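Local coordinates for protein dihydroorotase (Agrobacterium tumefaciens, PDB 2OGJ) that hydrolyses acetyl esters such as acetyl-(R)-mandelate in vitro, as a zinc-dependent member of the amidohydrolase superfamily, at residues A[297-303]-A[391-396]; A[352-358]-A[370-376]. All coordinates share one frame; numbering follows the deposited sequence.

Interaction 1. Residues A[297-303]-A[391-396]; sequences MNFPVWD and RYIPRA
Tyr392 is held at both ends by polar groups of residues 297-303. Its backbone N donates to Asp303 OD1 at 2.6 Å. This bond is nearly straight, 176° at the hydrogen, and meets the oxygen close to the line of its C-O bond. The phenol OH of Tyr392 donates to Asn298 OD1 at 2.5 Å. Here the amide oxygen lies at the ring edge, in the ring plane, while the amide plane stands almost perpendicular to the ring. Asn298 carries its CG opposite the backbone N (chi1 -171°), which brings OD1 out to the hydroxyl.

The apolar contacts centre on the Tyr392 ring. The selenomethionine Met297 crosses Tyr392 at about a right angle. Its CG sits over one ring face, 4.3 Å from the ring centroid and offset toward the rim. Its SE lies more obliquely to the same ring, a Met-aromatic contact. Trp302 CB packs against Tyr392 CD2 at 3.7 Å. The Trp302 five-membered ring and the Tyr392 ring are tilted by 30° and displaced, with centroids 5.9 Å apart and little overlap. Separately, Pro394 CB approaches Trp302 NE1 obliquely at 4.0 Å.

Asp303 is the N-cap residue of helix 304-313, and its OD2 bonds Thr306 OG1. One carboxylate thus serves both the helix start and the C-terminal tail. Trp302 rests on Leu359 and Ala361 of strand 348-362, and Arg391 reaches the first helical turn.

Interaction 2. Residues A[352-358]-A[370-376]; sequences FDLVDAD and RLKRLFE
Asp358 OD1 is gripped by two cationic side chains, both from residues 370-376. Lys372 NZ bonds it at 3.0 Å, from the anti side and 32° out of the carboxylate plane. Arg370 NH1 reaches the same oxygen at 3.2 Å in a weak, bent bond, while its NH2 pairs with Glu360. The three residues Asp358, Arg370 and Lys372 form a salt-bridge network. The Asp358 carboxylate extends with CG opposite its backbone N (chi1 -180°), alongside the Lys372 chain.

Beyond this end the strands pair antiparallel. Asp353 and Glu376 form one hydrogen-bonded pair, and Val355 and Leu374 form the next. The bond from Leu374 N to Val355 O is 2.8 Å. Ala357 N adds a further bond to Lys372 O, where the chain turns a corner.

Leu354, Arg373 and Phe375 lie on one face. Leu354 CD2 sits over the centre of the Phe375 ring, 4.1 Å from its centroid, and Leu354 CD1 touches Arg373 NE at 3.4 Å. Phe352 lies beside Phe375, CE1 to CD2 3.6 Å, the planes oblique at 36°. Leu374 lies on the other face, and its CD1 packs on Ala357 CB at 3.5 Å. Asp353 OD1 accepts from Ala67 N, and its OD2 pairs with Arg378 NE.

Both Leu374 and Phe375 touch helix 304-313. The whole is an antiparallel beta hairpin of strands 348-362 and 368-382.

Overall arrangement
Both strands of interaction 2 fall between the two segments of interaction 1 in sequence, and the centres of the two contacts lie 16 Å apart. Arg391 joins them. Its NH1 makes a long, weak ion pair with Glu376 OE2 at 3.4 Å, and its CD packs on Phe375 O at the same distance. Helix 304-313 is a shared neighbour: residues 297-303 lead into it, and the hairpin packs on it. Interaction 1 is the nearer to the metal centre. The Met297 side chain is about 12 Å from a bound zinc ion and about 10 Å from the side chain of Asp291, a zinc ligand. Interaction 2 is not part of the zinc site.

Interaction 1. Residues A[297-303]-A[391-396]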
loop_
_atom_site.group_PDB
_atom_site.type_symbol
_atom_site.label_atom_id
_atom_site.label_comp_id
_atom_site.label_asym_id
_atom_site.label_seq_id
_atom_site.Cartn_x
_atom_site.Cartn_y
_atom_site.Cartn_z
HETATM N N MSE A 297 -26.248 -21.342 6.007
HETATM C CA MSE A 297 -27.097 -22.532 5.944
HETATM C C MSE A 297 -27.827 -22.866 7.229
HETATM O O MSE A 297 -29.043 -23.040 7.211
HETATM C CB MSE A 297 -26.317 -23.780 5.479
HETATM C CG MSE A 297 -27.212 -25.035 5.397
HETATM SE SE MSE A 297 -26.456 -26.469 4.674
HETATM C CE MSE A 297 -25.239 -26.750 5.900
ATOM N N ASN A 298 -27.125 -22.940 8.349
ATOM C CA ASN A 298 -27.830 -23.307 9.560
ATOM C C ASN A 298 -28.830 -22.267 10.038
ATOM O O ASN A 298 -29.976 -22.601 10.337
ATOM C CB ASN A 298 -26.871 -23.660 10.703
ATOM C CG ASN A 298 -27.607 -24.256 11.916
ATOM O OD1 ASN A 298 -28.038 -25.406 11.885
ATOM N ND2 ASN A 298 -27.767 -23.462 12.974
ATOM N N PHE A 299 -28.429 -21.006 10.103
ATOM C CA PHE A 299 -29.374 -20.040 10.594
ATOM C C PHE A 299 -30.204 -19.241 9.608
ATOM O O PHE A 299 -31.346 -19.605 9.331
ATOM C CB PHE A 299 -28.738 -19.062 11.583
ATOM C CG PHE A 299 -29.640 -17.904 11.927
ATOM C CD1 PHE A 299 -30.938 -18.129 12.368
ATOM C CD2 PHE A 299 -29.215 -16.593 11.758
ATOM C CE1 PHE A 299 -31.792 -17.069 12.631
ATOM C CE2 PHE A 299 -30.068 -15.530 12.022
ATOM C CZ PHE A 299 -31.357 -15.771 12.457
ATOM N N PRO A 300 -29.652 -18.159 9.045
ATOM C CA PRO A 300 -30.511 -17.404 8.118
ATOM C C PRO A 300 -31.254 -18.272 7.088
ATOM O O PRO A 300 -32.428 -18.602 7.235
ATOM C CB PRO A 300 -29.536 -16.421 7.453
ATOM C CG PRO A 300 -28.279 -16.486 8.316
ATOM C CD PRO A 300 -28.230 -17.903 8.777
ATOM N N VAL A 301 -30.521 -18.629 6.044
ATOM C CA VAL A 301 -31.005 -19.426 4.927
ATOM C C VAL A 301 -31.011 -20.892 5.285
ATOM O O VAL A 301 -29.988 -21.430 5.695
ATOM C CB VAL A 301 -30.054 -19.282 3.733
ATOM C CG1 VAL A 301 -30.678 -19.846 2.481
ATOM C CG2 VAL A 301 -29.668 -17.852 3.577
ATOM N N TRP A 302 -32.131 -21.572 5.149
ATOM C CA TRP A 302 -32.048 -22.986 5.465
ATOM C C TRP A 302 -31.808 -23.732 4.152
ATOM O O TRP A 302 -30.896 -24.544 4.033
ATOM C CB TRP A 302 -33.326 -23.458 6.164
ATOM C CG TRP A 302 -33.506 -22.844 7.534
ATOM C CD1 TRP A 302 -32.539 -22.658 8.489
ATOM C CD2 TRP A 302 -34.735 -22.415 8.125
ATOM N NE1 TRP A 302 -33.090 -22.151 9.635
ATOM C CE2 TRP A 302 -34.438 -21.989 9.442
ATOM C CE3 TRP A 302 -36.061 -22.346 7.672
ATOM C CZ2 TRP A 302 -35.420 -21.506 10.311
ATOM C CZ3 TRP A 302 -37.037 -21.867 8.536
ATOM C CH2 TRP A 302 -36.707 -21.452 9.843
ATOM N N ASP A 303 -32.609 -23.404 3.149
ATOM C CA ASP A 303 -32.500 -24.043 1.862
ATOM C C ASP A 303 -33.301 -23.246 0.848
ATOM O O ASP A 303 -33.996 -22.305 1.208
ATOM C CB ASP A 303 -33.027 -25.467 1.964
ATOM C CG ASP A 303 -34.357 -25.550 2.714
ATOM O OD1 ASP A 303 -34.591 -26.592 3.354
ATOM O OD2 ASP A 303 -35.170 -24.595 2.666
ATOM N N ARG A 391 -36.770 -30.660 3.389
ATOM C CA ARG A 391 -36.261 -29.371 3.836
ATOM C C ARG A 391 -35.202 -29.599 4.896
ATOM O O ARG A 391 -35.217 -30.629 5.570
ATOM C CB ARG A 391 -37.389 -28.501 4.399
ATOM C CG ARG A 391 -38.186 -27.794 3.320
ATOM C CD ARG A 391 -39.336 -26.964 3.872
ATOM N NE ARG A 391 -38.902 -26.103 4.966
ATOM C CZ ARG A 391 -39.116 -26.367 6.254
ATOM N NH1 ARG A 391 -39.768 -27.470 6.608
ATOM N NH2 ARG A 391 -38.668 -25.532 7.188
ATOM N N TYR A 392 -34.286 -28.634 5.008
ATOM C CA TYR A 392 -33.178 -28.641 5.958
ATOM C C TYR A 392 -33.696 -28.415 7.367
ATOM O O TYR A 392 -34.504 -27.519 7.621
ATOM C CB TYR A 392 -32.166 -27.539 5.596
ATOM C CG TYR A 392 -31.117 -27.273 6.662
ATOM C CD1 TYR A 392 -29.978 -28.074 6.767
ATOM C CD2 TYR A 392 -31.291 -26.243 7.606
ATOM C CE1 TYR A 392 -29.040 -27.865 7.786
ATOM C CE2 TYR A 392 -30.359 -26.024 8.633
ATOM C CZ TYR A 392 -29.241 -26.841 8.720
ATOM O OH TYR A 392 -28.356 -26.678 9.766
ATOM N N ILE A 393 -33.234 -29.239 8.286
ATOM C CA ILE A 393 -33.654 -29.102 9.659
ATOM C C ILE A 393 -32.477 -28.504 10.406
ATOM O O ILE A 393 -31.408 -29.122 10.505
ATOM C CB ILE A 393 -34.053 -30.476 10.272
ATOM C CG1 ILE A 393 -35.109 -31.149 9.385
ATOM C CG2 ILE A 393 -34.605 -30.275 11.691
ATOM C CD1 ILE A 393 -36.335 -30.301 9.184
ATOM N N PRO A 394 -32.652 -27.280 10.927
ATOM C CA PRO A 394 -31.591 -26.595 11.664
ATOM C C PRO A 394 -31.110 -27.347 12.889
ATOM O O PRO A 394 -31.833 -27.480 13.873
ATOM C CB PRO A 394 -32.213 -25.235 11.996
ATOM C CG PRO A 394 -33.674 -25.526 12.043
ATOM C CD PRO A 394 -33.876 -26.460 10.881
ATOM N N ARG A 395 -29.890 -27.869 12.798
ATOM C CA ARG A 395 -29.268 -28.587 13.901
ATOM C C ARG A 395 -28.678 -27.548 14.829
ATOM O O ARG A 395 -27.468 -27.526 15.069
ATOM C CB ARG A 395 -28.159 -29.506 13.397
ATOM C CG ARG A 395 -28.683 -30.717 12.677
ATOM C CD ARG A 395 -27.585 -31.521 12.022
ATOM N NE ARG A 395 -28.154 -32.466 11.066
ATOM C CZ ARG A 395 -29.044 -32.125 10.133
ATOM N NH1 ARG A 395 -29.461 -30.863 10.044
ATOM N NH2 ARG A 395 -29.519 -33.036 9.288
ATOM N N ALA A 396 -29.548 -26.677 15.330
ATOM C CA ALA A 396 -29.158 -25.608 16.238
ATOM C C ALA A 396 -30.395 -24.787 16.578
ATOM O O ALA A 396 -30.631 -24.551 17.784
ATOM C CB ALA A 396 -28.099 -24.718 15.588
#

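Interaction 2. Residues A[352-358]-A[370-376]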
loop_
_atom_site.group_PDB
_atom_site.type_symbol
_atom_site.label_atom_id
_atom_site.label_comp_id
_atom_site.label_asym_id
_atom_site.label_seq_id
_atom_site.Cartn_x
_atom_site.Cartn_y
_atom_site.Cartn_z
ATOM N N PHE A 352 -42.418 -31.545 -5.515
ATOM C CA PHE A 352 -42.628 -30.773 -4.293
ATOM C C PHE A 352 -44.080 -30.441 -4.072
ATOM O O PHE A 352 -44.877 -30.409 -5.011
ATOM C CB PHE A 352 -41.857 -29.455 -4.364
ATOM C CG PHE A 352 -42.376 -28.505 -5.420
ATOM C CD1 PHE A 352 -43.234 -27.449 -5.077
ATOM C CD2 PHE A 352 -41.978 -28.647 -6.752
ATOM C CE1 PHE A 352 -43.680 -26.542 -6.042
ATOM C CE2 PHE A 352 -42.415 -27.749 -7.727
ATOM C CZ PHE A 352 -43.267 -26.690 -7.372
ATOM N N ASP A 353 -44.403 -30.175 -2.812
ATOM C CA ASP A 353 -45.743 -29.797 -2.430
ATOM C C ASP A 353 -45.718 -28.366 -1.916
ATOM O O ASP A 353 -44.657 -27.814 -1.633
ATOM C CB ASP A 353 -46.261 -30.725 -1.341
ATOM C CG ASP A 353 -46.910 -31.973 -1.908
ATOM O OD1 ASP A 353 -47.804 -31.809 -2.770
ATOM O OD2 ASP A 353 -46.537 -33.104 -1.492
ATOM N N LEU A 354 -46.889 -27.760 -1.818
ATOM C CA LEU A 354 -47.006 -26.407 -1.305
ATOM C C LEU A 354 -48.074 -26.538 -0.228
ATOM O O LEU A 354 -49.265 -26.420 -0.520
ATOM C CB LEU A 354 -47.467 -25.459 -2.417
ATOM C CG LEU A 354 -47.261 -23.951 -2.238
ATOM C CD1 LEU A 354 -48.573 -23.273 -1.967
ATOM C CD2 LEU A 354 -46.259 -23.703 -1.120
ATOM N N VAL A 355 -47.642 -26.789 1.005
ATOM C CA VAL A 355 -48.549 -26.998 2.137
ATOM C C VAL A 355 -48.773 -25.835 3.109
ATOM O O VAL A 355 -47.969 -24.900 3.197
ATOM C CB VAL A 355 -48.074 -28.199 2.966
ATOM C CG1 VAL A 355 -47.772 -29.358 2.046
ATOM C CG2 VAL A 355 -46.838 -27.829 3.759
ATOM N N ASP A 356 -49.877 -25.912 3.847
ATOM C CA ASP A 356 -50.195 -24.886 4.829
ATOM C C ASP A 356 -49.327 -25.080 6.054
ATOM O O ASP A 356 -49.077 -26.212 6.483
ATOM C CB ASP A 356 -51.662 -24.956 5.239
ATOM C CG ASP A 356 -52.594 -24.492 4.144
ATOM O OD1 ASP A 356 -52.298 -23.462 3.496
ATOM O OD2 ASP A 356 -53.637 -25.147 3.946
ATOM N N ALA A 357 -48.853 -23.975 6.613
ATOM C CA ALA A 357 -48.018 -24.057 7.792
ATOM C C ALA A 357 -48.059 -22.763 8.580
ATOM O O ALA A 357 -48.769 -21.816 8.222
ATOM C CB ALA A 357 -46.593 -24.372 7.399
ATOM N N ASP A 358 -47.305 -22.752 9.671
ATOM C CA ASP A 358 -47.192 -21.585 10.530
ATOM C C ASP A 358 -45.752 -21.648 11.026
ATOM O O ASP A 358 -45.481 -22.028 12.166
ATOM C CB ASP A 358 -48.176 -21.679 11.696
ATOM C CG ASP A 358 -48.096 -20.481 12.622
ATOM O OD1 ASP A 358 -48.211 -19.336 12.120
ATOM O OD2 ASP A 358 -47.927 -20.687 13.848
ATOM N N ARG A 370 -43.679 -15.196 9.738
ATOM C CA ARG A 370 -44.158 -16.576 9.824
ATOM C C ARG A 370 -44.902 -16.987 8.571
ATOM O O ARG A 370 -46.050 -16.597 8.361
ATOM C CB ARG A 370 -45.049 -16.780 11.055
ATOM C CG ARG A 370 -46.187 -15.789 11.211
ATOM C CD ARG A 370 -47.100 -16.174 12.383
ATOM N NE ARG A 370 -46.413 -16.181 13.677
ATOM C CZ ARG A 370 -45.672 -17.184 14.146
ATOM N NH1 ARG A 370 -45.505 -18.291 13.428
ATOM N NH2 ARG A 370 -45.101 -17.091 15.347
ATOM N N LEU A 371 -44.221 -17.778 7.747
ATOM C CA LEU A 371 -44.753 -18.272 6.479
ATOM C C LEU A 371 -45.982 -19.175 6.672
ATOM O O LEU A 371 -45.977 -20.106 7.479
ATOM C CB LEU A 371 -43.646 -19.026 5.724
ATOM C CG LEU A 371 -42.255 -18.379 5.809
ATOM C CD1 LEU A 371 -41.199 -19.322 5.287
ATOM C CD2 LEU A 371 -42.245 -17.080 5.040
ATOM N N LYS A 372 -47.033 -18.878 5.915
ATOM C CA LYS A 372 -48.290 -19.616 5.977
ATOM C C LYS A 372 -48.371 -20.743 4.941
ATOM O O LYS A 372 -49.263 -21.591 5.000
ATOM C CB LYS A 372 -49.463 -18.647 5.776
ATOM C CG LYS A 372 -49.557 -17.524 6.814
ATOM C CD LYS A 372 -49.688 -18.090 8.214
ATOM C CE LYS A 372 -50.032 -17.012 9.223
ATOM N NZ LYS A 372 -50.098 -17.577 10.606
ATOM N N ARG A 373 -47.442 -20.739 3.990
ATOM C CA ARG A 373 -47.381 -21.761 2.952
ATOM C C ARG A 373 -45.920 -22.119 2.738
ATOM O O ARG A 373 -45.057 -21.248 2.719
ATOM C CB ARG A 373 -48.007 -21.248 1.662
ATOM C CG ARG A 373 -49.496 -21.032 1.791
ATOM C CD ARG A 373 -49.998 -20.046 0.766
ATOM N NE ARG A 373 -50.207 -20.631 -0.552
ATOM C CZ ARG A 373 -50.393 -19.914 -1.658
ATOM N NH1 ARG A 373 -50.386 -18.586 -1.602
ATOM N NH2 ARG A 373 -50.599 -20.519 -2.819
ATOM N N LEU A 374 -45.643 -23.406 2.581
ATOM C CA LEU A 374 -44.275 -23.849 2.412
ATOM C C LEU A 374 -43.961 -24.771 1.254
ATOM O O LEU A 374 -44.583 -25.823 1.082
ATOM C CB LEU A 374 -43.804 -24.532 3.689
ATOM C CG LEU A 374 -43.677 -23.630 4.904
ATOM C CD1 LEU A 374 -43.378 -24.492 6.113
ATOM C CD2 LEU A 374 -42.588 -22.590 4.668
ATOM N N PHE A 375 -42.984 -24.369 0.454
ATOM C CA PHE A 375 -42.560 -25.229 -0.619
ATOM C C PHE A 375 -41.853 -26.337 0.139
ATOM O O PHE A 375 -41.031 -26.075 1.023
ATOM C CB PHE A 375 -41.599 -24.521 -1.569
ATOM C CG PHE A 375 -42.272 -23.550 -2.484
ATOM C CD1 PHE A 375 -42.547 -22.252 -2.059
ATOM C CD2 PHE A 375 -42.659 -23.941 -3.765
ATOM C CE1 PHE A 375 -43.202 -21.354 -2.893
ATOM C CE2 PHE A 375 -43.315 -23.053 -4.612
ATOM C CZ PHE A 375 -43.587 -21.755 -4.176
ATOM N N GLU A 376 -42.215 -27.574 -0.176
ATOM C CA GLU A 376 -41.613 -28.716 0.488
ATOM C C GLU A 376 -41.224 -29.792 -0.531
ATOM O O GLU A 376 -42.071 -30.535 -1.027
ATOM C CB GLU A 376 -42.585 -29.272 1.531
ATOM C CG GLU A 376 -41.882 -29.864 2.731
ATOM C CD GLU A 376 -42.128 -29.076 4.013
ATOM O OE1 GLU A 376 -42.516 -27.890 3.923
ATOM O OE2 GLU A 376 -41.924 -29.637 5.117
#